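PDB 6L0A: dihydroorotase from Saccharomyces cerevisiae S288C, which catalyses the reversible, zinc-dependent ring closure of N-carbamoyl-L-aspartate to dihydroorotate, the third step of de novo pyrimidine biosynthesis. Local coordinates for residues D12-V17 / G256-P261; A38-N43 / T68-S73. All coordinates share one frame; numbering follows the deposited sequence.

Contact 1: residues D12-V17 / G256-P261. With ZN (zinc ion), chain K; LMR ((2S)-2-hydroxybutanedioic acid), chain M.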
ATOM      1  N   ASP C  12      21.984  14.584   9.692  1.00 12.67           N
ATOM      2  CA  ASP C  12      21.045  13.619   9.123  1.00 11.95           C
ATOM      3  C   ASP C  12      21.817  12.311   9.022  1.00 10.75           C
ATOM      4  O   ASP C  12      22.712  12.163   8.180  1.00 11.84           O
ATOM      5  CB  ASP C  12      20.530  14.100   7.767  1.00 12.59           C
ATOM      6  CG  ASP C  12      19.649  13.079   7.077  1.00 13.84           C
ATOM      7  OD1 ASP C  12      19.430  11.981   7.638  1.00 15.48           O
ATOM      8  OD2 ASP C  12      19.182  13.389   5.966  1.00 17.71           O
ATOM      9  N   MET C  13      21.500  11.371   9.898  1.00 11.32           N
ATOM     10  CA  MET C  13      22.312  10.168   9.992  1.00 11.40           C
ATOM     11  C   MET C  13      21.818   9.040   9.084  1.00 11.74           C
ATOM     12  O   MET C  13      22.078   7.860   9.370  1.00 13.42           O
ATOM     13  CB  MET C  13      22.397   9.728  11.452  1.00 11.62           C
ATOM     14  CG  MET C  13      23.205  10.737  12.322  1.00 15.12           C
ATOM     15  SD  MET C  13      24.730  11.344  11.539  1.00 15.05           S
ATOM     16  CE  MET C  13      25.597  11.976  12.992  1.00 17.84           C
ATOM     17  N   HIS C  14      21.170   9.365   7.962  1.00 13.68           N
ATOM     18  CA  HIS C  14      20.723   8.322   7.028  1.00 10.78           C
ATOM     19  C   HIS C  14      20.399   8.973   5.675  1.00 11.37           C
ATOM     20  O   HIS C  14      19.255   9.346   5.428  1.00 14.86           O
ATOM     21  CB  HIS C  14      19.517   7.588   7.588  1.00 11.61           C
ATOM     22  CG  HIS C  14      19.245   6.277   6.917  1.00 12.80           C
ATOM     23  ND1 HIS C  14      18.974   5.123   7.621  1.00 17.84           N
ATOM     24  CD2 HIS C  14      19.208   5.933   5.606  1.00 15.08           C
ATOM     25  CE1 HIS C  14      18.776   4.128   6.773  1.00 15.95           C
ATOM     26  NE2 HIS C  14      18.907   4.593   5.545  1.00 15.79           N
ATOM     27  N   VAL C  15      21.407   9.067   4.801  1.00 10.37           N
ATOM     28  CA  VAL C  15      21.308   9.834   3.556  1.00 11.74           C
ATOM     29  C   VAL C  15      21.669   8.947   2.372  1.00 10.76           C
ATOM     30  O   VAL C  15      22.673   8.229   2.415  1.00 12.17           O
ATOM     31  CB  VAL C  15      22.223  11.079   3.583  1.00 11.50           C
ATOM     32  CG1 VAL C  15      22.294  11.732   2.210  1.00 14.64           C
ATOM     33  CG2 VAL C  15      21.718  12.088   4.608  1.00 11.50           C
ATOM     34  N   HIS C  16      20.867   9.018   1.303  1.00 11.95           N
ATOM     35  CA  HIS C  16      21.210   8.444   0.006  1.00 10.32           C
ATOM     36  C   HIS C  16      21.475   9.567  -0.989  1.00 13.11           C
ATOM     37  O   HIS C  16      20.601  10.415  -1.213  1.00 14.12           O
ATOM     38  CB  HIS C  16      20.075   7.550  -0.521  1.00 13.87           C
ATOM     39  CG  HIS C  16      19.801   6.343   0.326  1.00 12.68           C
ATOM     40  ND1 HIS C  16      20.462   5.144   0.154  1.00 14.31           N
ATOM     41  CD2 HIS C  16      18.941   6.156   1.356  1.00 14.73           C
ATOM     42  CE1 HIS C  16      20.023   4.273   1.048  1.00 12.82           C
ATOM     43  NE2 HIS C  16      19.099   4.861   1.791  1.00 15.42           N
ATOM     44  N   VAL C  17      22.659   9.569  -1.609  1.00 15.36           N
ATOM     45  CA  VAL C  17      22.964  10.534  -2.663  1.00 19.12           C
ATOM     46  C   VAL C  17      23.294   9.876  -3.993  1.00 17.56           C
ATOM     47  O   VAL C  17      23.600  10.585  -4.957  1.00 18.32           O
ATOM     48  CB  VAL C  17      24.099  11.506  -2.265  1.00 15.03           C
ATOM     49  CG1 VAL C  17      23.657  12.430  -1.125  1.00 13.31           C
ATOM     50  CG2 VAL C  17      25.360  10.736  -1.913  1.00 16.19           C
ATOM     51  N   GLY C 256      17.205  10.595  11.109  1.00 11.93           N
ATOM     52  CA  GLY C 256      17.849  10.067   9.917  1.00 12.51           C
ATOM     53  C   GLY C 256      16.810  10.097   8.819  1.00 12.78           C
ATOM     54  O   GLY C 256      15.782   9.428   8.943  1.00 13.48           O
ATOM     55  N   SER C 257      17.027  10.884   7.769  1.00 11.05           N
ATOM     56  CA  SER C 257      15.936  11.141   6.832  1.00 14.52           C
ATOM     57  C   SER C 257      15.577   9.908   6.019  1.00 13.97           C
ATOM     58  O   SER C 257      14.415   9.734   5.630  1.00 11.71           O
ATOM     59  CB  SER C 257      16.309  12.280   5.884  1.00 12.38           C
ATOM     60  OG  SER C 257      17.375  11.909   5.029  1.00 14.23           O
ATOM     61  N   ASP C 258      16.560   9.062   5.731  1.00 11.42           N
ATOM     62  CA  ASP C 258      16.437   8.075   4.663  1.00 11.70           C
ATOM     63  C   ASP C 258      15.918   8.733   3.391  1.00 14.21           C
ATOM     64  O   ASP C 258      15.095   8.170   2.668  1.00 12.28           O
ATOM     65  CB  ASP C 258      15.539   6.901   5.070  1.00 14.73           C
ATOM     66  CG  ASP C 258      15.700   5.711   4.142  1.00 18.77           C
ATOM     67  OD1 ASP C 258      16.725   5.677   3.434  1.00 15.19           O
ATOM     68  OD2 ASP C 258      14.797   4.840   4.076  1.00 18.98           O
ATOM     69  N   SER C 259      16.374   9.959   3.126  1.00 11.23           N
ATOM     70  CA  SER C 259      16.031  10.572   1.848  1.00 13.97           C
ATOM     71  C   SER C 259      16.586   9.709   0.719  1.00 15.43           C
ATOM     72  O   SER C 259      17.784   9.407   0.688  1.00 13.08           O
ATOM     73  CB  SER C 259      16.569  11.999   1.768  1.00 14.15           C
ATOM     74  OG  SER C 259      16.306  12.544   0.487  1.00 17.15           O
ATOM     75  N   ALA C 260      15.705   9.298  -0.196  1.00 11.79           N
ATOM     76  CA  ALA C 260      16.002   8.276  -1.196  1.00 14.36           C
ATOM     77  C   ALA C 260      15.571   8.802  -2.555  1.00 17.35           C
ATOM     78  O   ALA C 260      14.412   8.631  -2.956  1.00 18.23           O
ATOM     79  CB  ALA C 260      15.288   6.965  -0.873  1.00 15.83           C
ATOM     80  N   PRO C 261      16.481   9.437  -3.297  1.00 16.01           N
ATOM     81  CA  PRO C 261      16.100  10.046  -4.583  1.00 17.76           C
ATOM     82  C   PRO C 261      15.826   8.993  -5.651  1.00 16.68           C
ATOM     83  O   PRO C 261      16.633   8.090  -5.879  1.00 17.07           O
ATOM     84  CB  PRO C 261      17.319  10.907  -4.947  1.00 18.91           C
ATOM     85  CG  PRO C 261      18.197  10.926  -3.721  1.00 19.14           C
ATOM     86  CD  PRO C 261      17.886   9.696  -2.944  1.00 19.27           C
TER
HETATM   87 ZN    ZN K 401      18.112   4.171   3.590  1.00 50.54          ZN
HETATM   88  C1  LMR M 403      15.571   2.137   1.890  1.00 29.84           C
HETATM   89  O1A LMR M 403      16.122   2.787   2.818  1.00 25.15           O
HETATM   90  O1B LMR M 403      14.926   1.121   2.222  1.00 19.55           O
HETATM   91  C2  LMR M 403      15.674   2.536   0.398  1.00 23.39           C
HETATM   92  O2  LMR M 403      14.454   2.865  -0.237  1.00 22.49           O
HETATM   93  C3  LMR M 403      16.428   3.815   0.255  1.00 30.64           C
HETATM   94  C4  LMR M 403      16.899   3.681  -1.174  1.00 17.56           C
HETATM   95  O4A LMR M 403      16.095   3.717  -2.169  1.00 14.00           O
HETATM   96  O4B LMR M 403      18.122   3.513  -1.271  1.00 17.06           O
HETATM   97  O   HOH W   1      18.794  12.501  -0.514  1.00 15.95           O
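Asp-12 and Ser-257 meet through a pair of hydrogen bonds, one to each carboxylate oxygen. Ser-257 N gives a nearly straight bond to Asp-12 OD1 (2.6 Å, 171° at the hydrogen). Ser-257 OG donates to the syn lone pair of Asp-12 OD2 at 2.5 Å. OD1 has a second donor: His-14 N reaches Asp-12 OD1 at 3.2 Å from the other face of the carboxylate plane, forming an Asx turn. OD2 also accepts from Gln-280. The buried carboxylate is thus gripped at both oxygens, which should restrict its turning. Ser-257 OG in turn accepts from Ser-259 N at 2.9 Å, an ST turn that folds the chain around Asp-258. His-14 O takes a weak bond from Asp-258 N, and His-16 N donates to Ser-259 O at 3.2 Å. A water donates to His-16 O and also bonds Ser-259 OG, which has a further partner in Ser-279 N.

These bonds are placed to position the zinc ligands. One of the two zinc ions is bound by His-14 NE2 at 2.1 Å, His-16 NE2 at 2.2 Å and Asp-258 OD1 at 2.0 Å. Lys-98, probably through a carbamate, and malate O1A complete its site. With CG trans to the backbone N (chi1 -163°), the His-14 ring lies alongside Asp-258, whose CB makes a CH-pi contact over one ring face. Glu-179 accepts from His-14 ND1 and fixes the ring's rotation. Malate O4B lies over a face of the His-16 ring.

His-14 and His-16 form the HxH motif of the amidohydrolase superfamily. The contact joins the first barrel strand, 11-15, to the loop after the last, 253-255. Strand 37-40 flanks 11-15, and Val-17 and Pro-261 pack on helix 20-32, with Val-17 also touching helix 51-64.

Contact 2: residues A38-N43 / T68-S73; sequences AYIMPN and TTFLMS. With LMR ((2S)-2-hydroxybutanedioic acid), chain M.
Strands 37-40 and 69-71 are the two parallel strands of a beta-alpha-beta unit, and Ala-38 pairs here with Phe-70 and Tyr-39 with Leu-71. Ala-38 N donates to Thr-69 O at 2.9 Å, Leu-71 N to Ala-38 O at 2.9 Å, and Ile-40 N to Leu-71 O at 2.8 Å. Past the last pair, a side chain takes over from the backbone: Ser-73 OG donates to Ile-40 O at 2.8 Å, in the carbonyl plane. A water donates to the same oxygen and accepts from Ser-73 N.

Ala-38, Ile-40 and Phe-70 line the helix side. Ile-40 CG1 lies 3.7 Å from Phe-70 CD1, and the bent Met-72 chain runs beside Ile-40. Leu-61 of helix 51-64 covers Ile-40 and Phe-70.

Tyr-39 and Leu-71 face the barrel interior. Tyr-39 has CG trans to its backbone N (chi1 -175°), which carries the ring past Leu-71 and Met-72 toward Ser-73. Leu-71 CB meets the ring edge at Tyr-39 CD1 (3.7 Å), and the hydroxyl bonds Asn-135. A leucine in place of this tyrosine would probably leave Asn-135 without its partner and open a gap beside Ser-73 CB.

Beyond the strand, Asn-43 ND2 donates to malate O4B at 2.9 Å. A ligand-binding loop at the C-terminal end of a parallel strand is characteristic of TIM-barrel enzymes.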
ATOM      1  N   ALA C  38      26.213  14.452   7.333  1.00 12.21           N
ATOM      2  CA  ALA C  38      25.433  13.411   6.661  1.00 13.69           C
ATOM      3  C   ALA C  38      26.124  12.057   6.790  1.00 13.33           C
ATOM      4  O   ALA C  38      27.321  11.941   6.513  1.00 14.42           O
ATOM      5  CB  ALA C  38      25.248  13.745   5.176  1.00 12.05           C
ATOM      6  N   TYR C  39      25.366  11.031   7.178  1.00 11.50           N
ATOM      7  CA  TYR C  39      25.854   9.657   7.167  1.00 14.17           C
ATOM      8  C   TYR C  39      25.376   9.002   5.878  1.00 14.47           C
ATOM      9  O   TYR C  39      24.166   8.846   5.679  1.00 12.87           O
ATOM     10  CB  TYR C  39      25.347   8.889   8.379  1.00 13.69           C
ATOM     11  CG  TYR C  39      25.907   7.482   8.523  1.00 16.36           C
ATOM     12  CD1 TYR C  39      27.258   7.269   8.729  1.00 20.11           C
ATOM     13  CD2 TYR C  39      25.065   6.375   8.487  1.00 17.47           C
ATOM     14  CE1 TYR C  39      27.775   5.974   8.887  1.00 17.71           C
ATOM     15  CE2 TYR C  39      25.565   5.077   8.639  1.00 16.32           C
ATOM     16  CZ  TYR C  39      26.927   4.893   8.844  1.00 17.40           C
ATOM     17  OH  TYR C  39      27.444   3.623   9.015  1.00 17.12           O
ATOM     18  N   ILE C  40      26.317   8.624   5.017  1.00 12.11           N
ATOM     19  CA  ILE C  40      26.049   8.272   3.622  1.00 12.28           C
ATOM     20  C   ILE C  40      25.863   6.766   3.493  1.00 13.34           C
ATOM     21  O   ILE C  40      26.768   5.985   3.812  1.00 10.94           O
ATOM     22  CB  ILE C  40      27.185   8.749   2.703  1.00 12.45           C
ATOM     23  CG1 ILE C  40      27.347  10.267   2.816  1.00 12.18           C
ATOM     24  CG2 ILE C  40      26.959   8.312   1.258  1.00 13.41           C
ATOM     25  CD1 ILE C  40      26.139  11.065   2.257  1.00 13.13           C
ATOM     26  N   MET C  41      24.719   6.354   2.965  1.00 11.69           N
ATOM     27  CA  MET C  41      24.428   4.929   2.888  1.00 11.78           C
ATOM     28  C   MET C  41      25.130   4.288   1.688  1.00 13.03           C
ATOM     29  O   MET C  41      25.470   4.966   0.714  1.00 13.13           O
ATOM     30  CB  MET C  41      22.920   4.722   2.824  1.00 13.72           C
ATOM     31  CG  MET C  41      22.230   5.011   4.180  1.00 14.21           C
ATOM     32  SD  MET C  41      22.837   3.917   5.471  1.00 19.38           S
ATOM     33  CE  MET C  41      22.295   4.685   7.004  1.00 22.83           C
ATOM     34  N   PRO C  42      25.349   2.961   1.730  1.00 12.55           N
ATOM     35  CA  PRO C  42      26.265   2.337   0.763  1.00 12.29           C
ATOM     36  C   PRO C  42      25.626   1.445  -0.299  1.00 11.88           C
ATOM     37  O   PRO C  42      26.330   0.660  -0.945  1.00 13.39           O
ATOM     38  CB  PRO C  42      27.161   1.499   1.677  1.00 12.30           C
ATOM     39  CG  PRO C  42      26.186   0.957   2.676  1.00 12.15           C
ATOM     40  CD  PRO C  42      25.162   2.092   2.907  1.00 12.20           C
ATOM     41  N   ASN C  43      24.310   1.505  -0.477  1.00 12.33           N
ATOM     42  CA  ASN C  43      23.636   0.561  -1.371  1.00 10.33           C
ATOM     43  C   ASN C  43      23.690   1.073  -2.815  1.00 13.39           C
ATOM     44  O   ASN C  43      22.686   1.278  -3.496  1.00 12.87           O
ATOM     45  CB  ASN C  43      22.207   0.304  -0.896  1.00 12.79           C
ATOM     46  CG  ASN C  43      21.353   1.549  -0.898  1.00 13.10           C
ATOM     47  OD1 ASN C  43      21.862   2.671  -0.783  1.00 14.13           O
ATOM     48  ND2 ASN C  43      20.030   1.365  -1.034  1.00 12.71           N
ATOM     49  N   THR C  68      29.925  20.301   3.607  1.00 20.63           N
ATOM     50  CA  THR C  68      29.179  19.213   4.230  1.00 19.39           C
ATOM     51  C   THR C  68      30.140  18.186   4.819  1.00 15.03           C
ATOM     52  O   THR C  68      31.142  17.829   4.197  1.00 16.24           O
ATOM     53  CB  THR C  68      28.263  18.560   3.197  1.00 17.64           C
ATOM     54  OG1 THR C  68      27.341  19.548   2.727  1.00 21.32           O
ATOM     55  CG2 THR C  68      27.491  17.403   3.798  1.00 18.51           C
ATOM     56  N   THR C  69      29.841  17.736   6.030  1.00 15.40           N
ATOM     57  CA  THR C  69      30.650  16.733   6.713  1.00 16.73           C
ATOM     58  C   THR C  69      30.083  15.356   6.403  1.00 18.23           C
ATOM     59  O   THR C  69      28.922  15.086   6.713  1.00 16.84           O
ATOM     60  CB  THR C  69      30.647  16.993   8.214  1.00 17.88           C
ATOM     61  OG1 THR C  69      31.289  18.259   8.459  1.00 20.62           O
ATOM     62  CG2 THR C  69      31.364  15.870   8.966  1.00 17.33           C
ATOM     63  N   PHE C  70      30.898  14.492   5.798  1.00 15.42           N
ATOM     64  CA  PHE C  70      30.445  13.202   5.284  1.00 15.26           C
ATOM     65  C   PHE C  70      30.991  12.082   6.158  1.00 18.78           C
ATOM     66  O   PHE C  70      32.208  11.943   6.298  1.00 19.66           O
ATOM     67  CB  PHE C  70      30.904  13.004   3.842  1.00 14.43           C
ATOM     68  CG  PHE C  70      30.186  13.871   2.863  1.00 15.61           C
ATOM     69  CD1 PHE C  70      28.849  13.645   2.580  1.00 14.28           C
ATOM     70  CD2 PHE C  70      30.834  14.930   2.241  1.00 20.05           C
ATOM     71  CE1 PHE C  70      28.164  14.444   1.686  1.00 16.41           C
ATOM     72  CE2 PHE C  70      30.152  15.751   1.343  1.00 17.77           C
ATOM     73  CZ  PHE C  70      28.817  15.507   1.060  1.00 16.88           C
ATOM     74  N   LEU C  71      30.092  11.290   6.740  1.00 16.93           N
ATOM     75  CA  LEU C  71      30.441  10.066   7.452  1.00 14.67           C
ATOM     76  C   LEU C  71      30.019   8.890   6.580  1.00 14.89           C
ATOM     77  O   LEU C  71      28.888   8.866   6.092  1.00 13.38           O
ATOM     78  CB  LEU C  71      29.748  10.003   8.805  1.00 15.34           C
ATOM     79  CG  LEU C  71      29.897  11.219   9.725  1.00 18.70           C
ATOM     80  CD1 LEU C  71      29.049  11.033  10.989  1.00 19.15           C
ATOM     81  CD2 LEU C  71      31.372  11.474  10.062  1.00 22.00           C
ATOM     82  N   MET C  72      30.918   7.934   6.383  1.00 13.91           N
ATOM     83  CA  MET C  72      30.771   6.933   5.335  1.00 16.23           C
ATOM     84  C   MET C  72      30.514   5.554   5.932  1.00 17.08           C
ATOM     85  O   MET C  72      30.783   5.311   7.111  1.00 16.29           O
ATOM     86  CB  MET C  72      32.019   6.892   4.453  1.00 16.50           C
ATOM     87  CG  MET C  72      32.444   8.263   3.904  1.00 16.15           C
ATOM     88  SD  MET C  72      31.201   9.065   2.850  1.00 16.57           S
ATOM     89  CE  MET C  72      31.119   7.936   1.458  1.00 16.19           C
ATOM     90  N   SER C  73      30.007   4.642   5.099  1.00 13.28           N
ATOM     91  CA  SER C  73      29.702   3.296   5.559  1.00 11.61           C
ATOM     92  C   SER C  73      30.066   2.257   4.504  1.00 13.26           C
ATOM     93  O   SER C  73      30.173   2.541   3.307  1.00 14.18           O
ATOM     94  CB  SER C  73      28.209   3.131   5.900  1.00 13.56           C
ATOM     95  OG  SER C  73      27.421   3.399   4.744  1.00 12.26           O
TER
HETATM   96  C1  LMR M 403      15.571   2.137   1.890  1.00 29.84           C
HETATM   97  O1A LMR M 403      16.122   2.787   2.818  1.00 25.15           O
HETATM   98  O1B LMR M 403      14.926   1.121   2.222  1.00 19.55           O
HETATM   99  C2  LMR M 403      15.674   2.536   0.398  1.00 23.39           C
HETATM  100  O2  LMR M 403      14.454   2.865  -0.237  1.00 22.49           O
HETATM  101  C3  LMR M 403      16.428   3.815   0.255  1.00 30.64           C
HETATM  102  C4  LMR M 403      16.899   3.681  -1.174  1.00 17.56           C
HETATM  103  O4A LMR M 403      16.095   3.717  -2.169  1.00 14.00           O
HETATM  104  O4B LMR M 403      18.122   3.513  -1.271  1.00 17.06           O
HETATM  105  O   HOH W   2      29.223   5.076   2.301  1.00 12.65           O

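From the N terminus, the chain lays down strand 11-15, passes helix 20-32 and enters strand 37-40. Helix 51-64 then leads to strand 69-71, where contact 2 closes a short loop. Contact 1 closes only after the chain has gone round the barrel to the loop following strand 253-255. Contact 2 is therefore nested within the long loop of contact 1. The two join directly, because strands 11-15 and 37-40 are neighbours in one parallel sheet; Val-15 O lies 2.8 Å from Met-41 N. Contact 1 ties the barrel's last strand region to its first, and contact 2 carries the sheet onward. Both reach the bound malate.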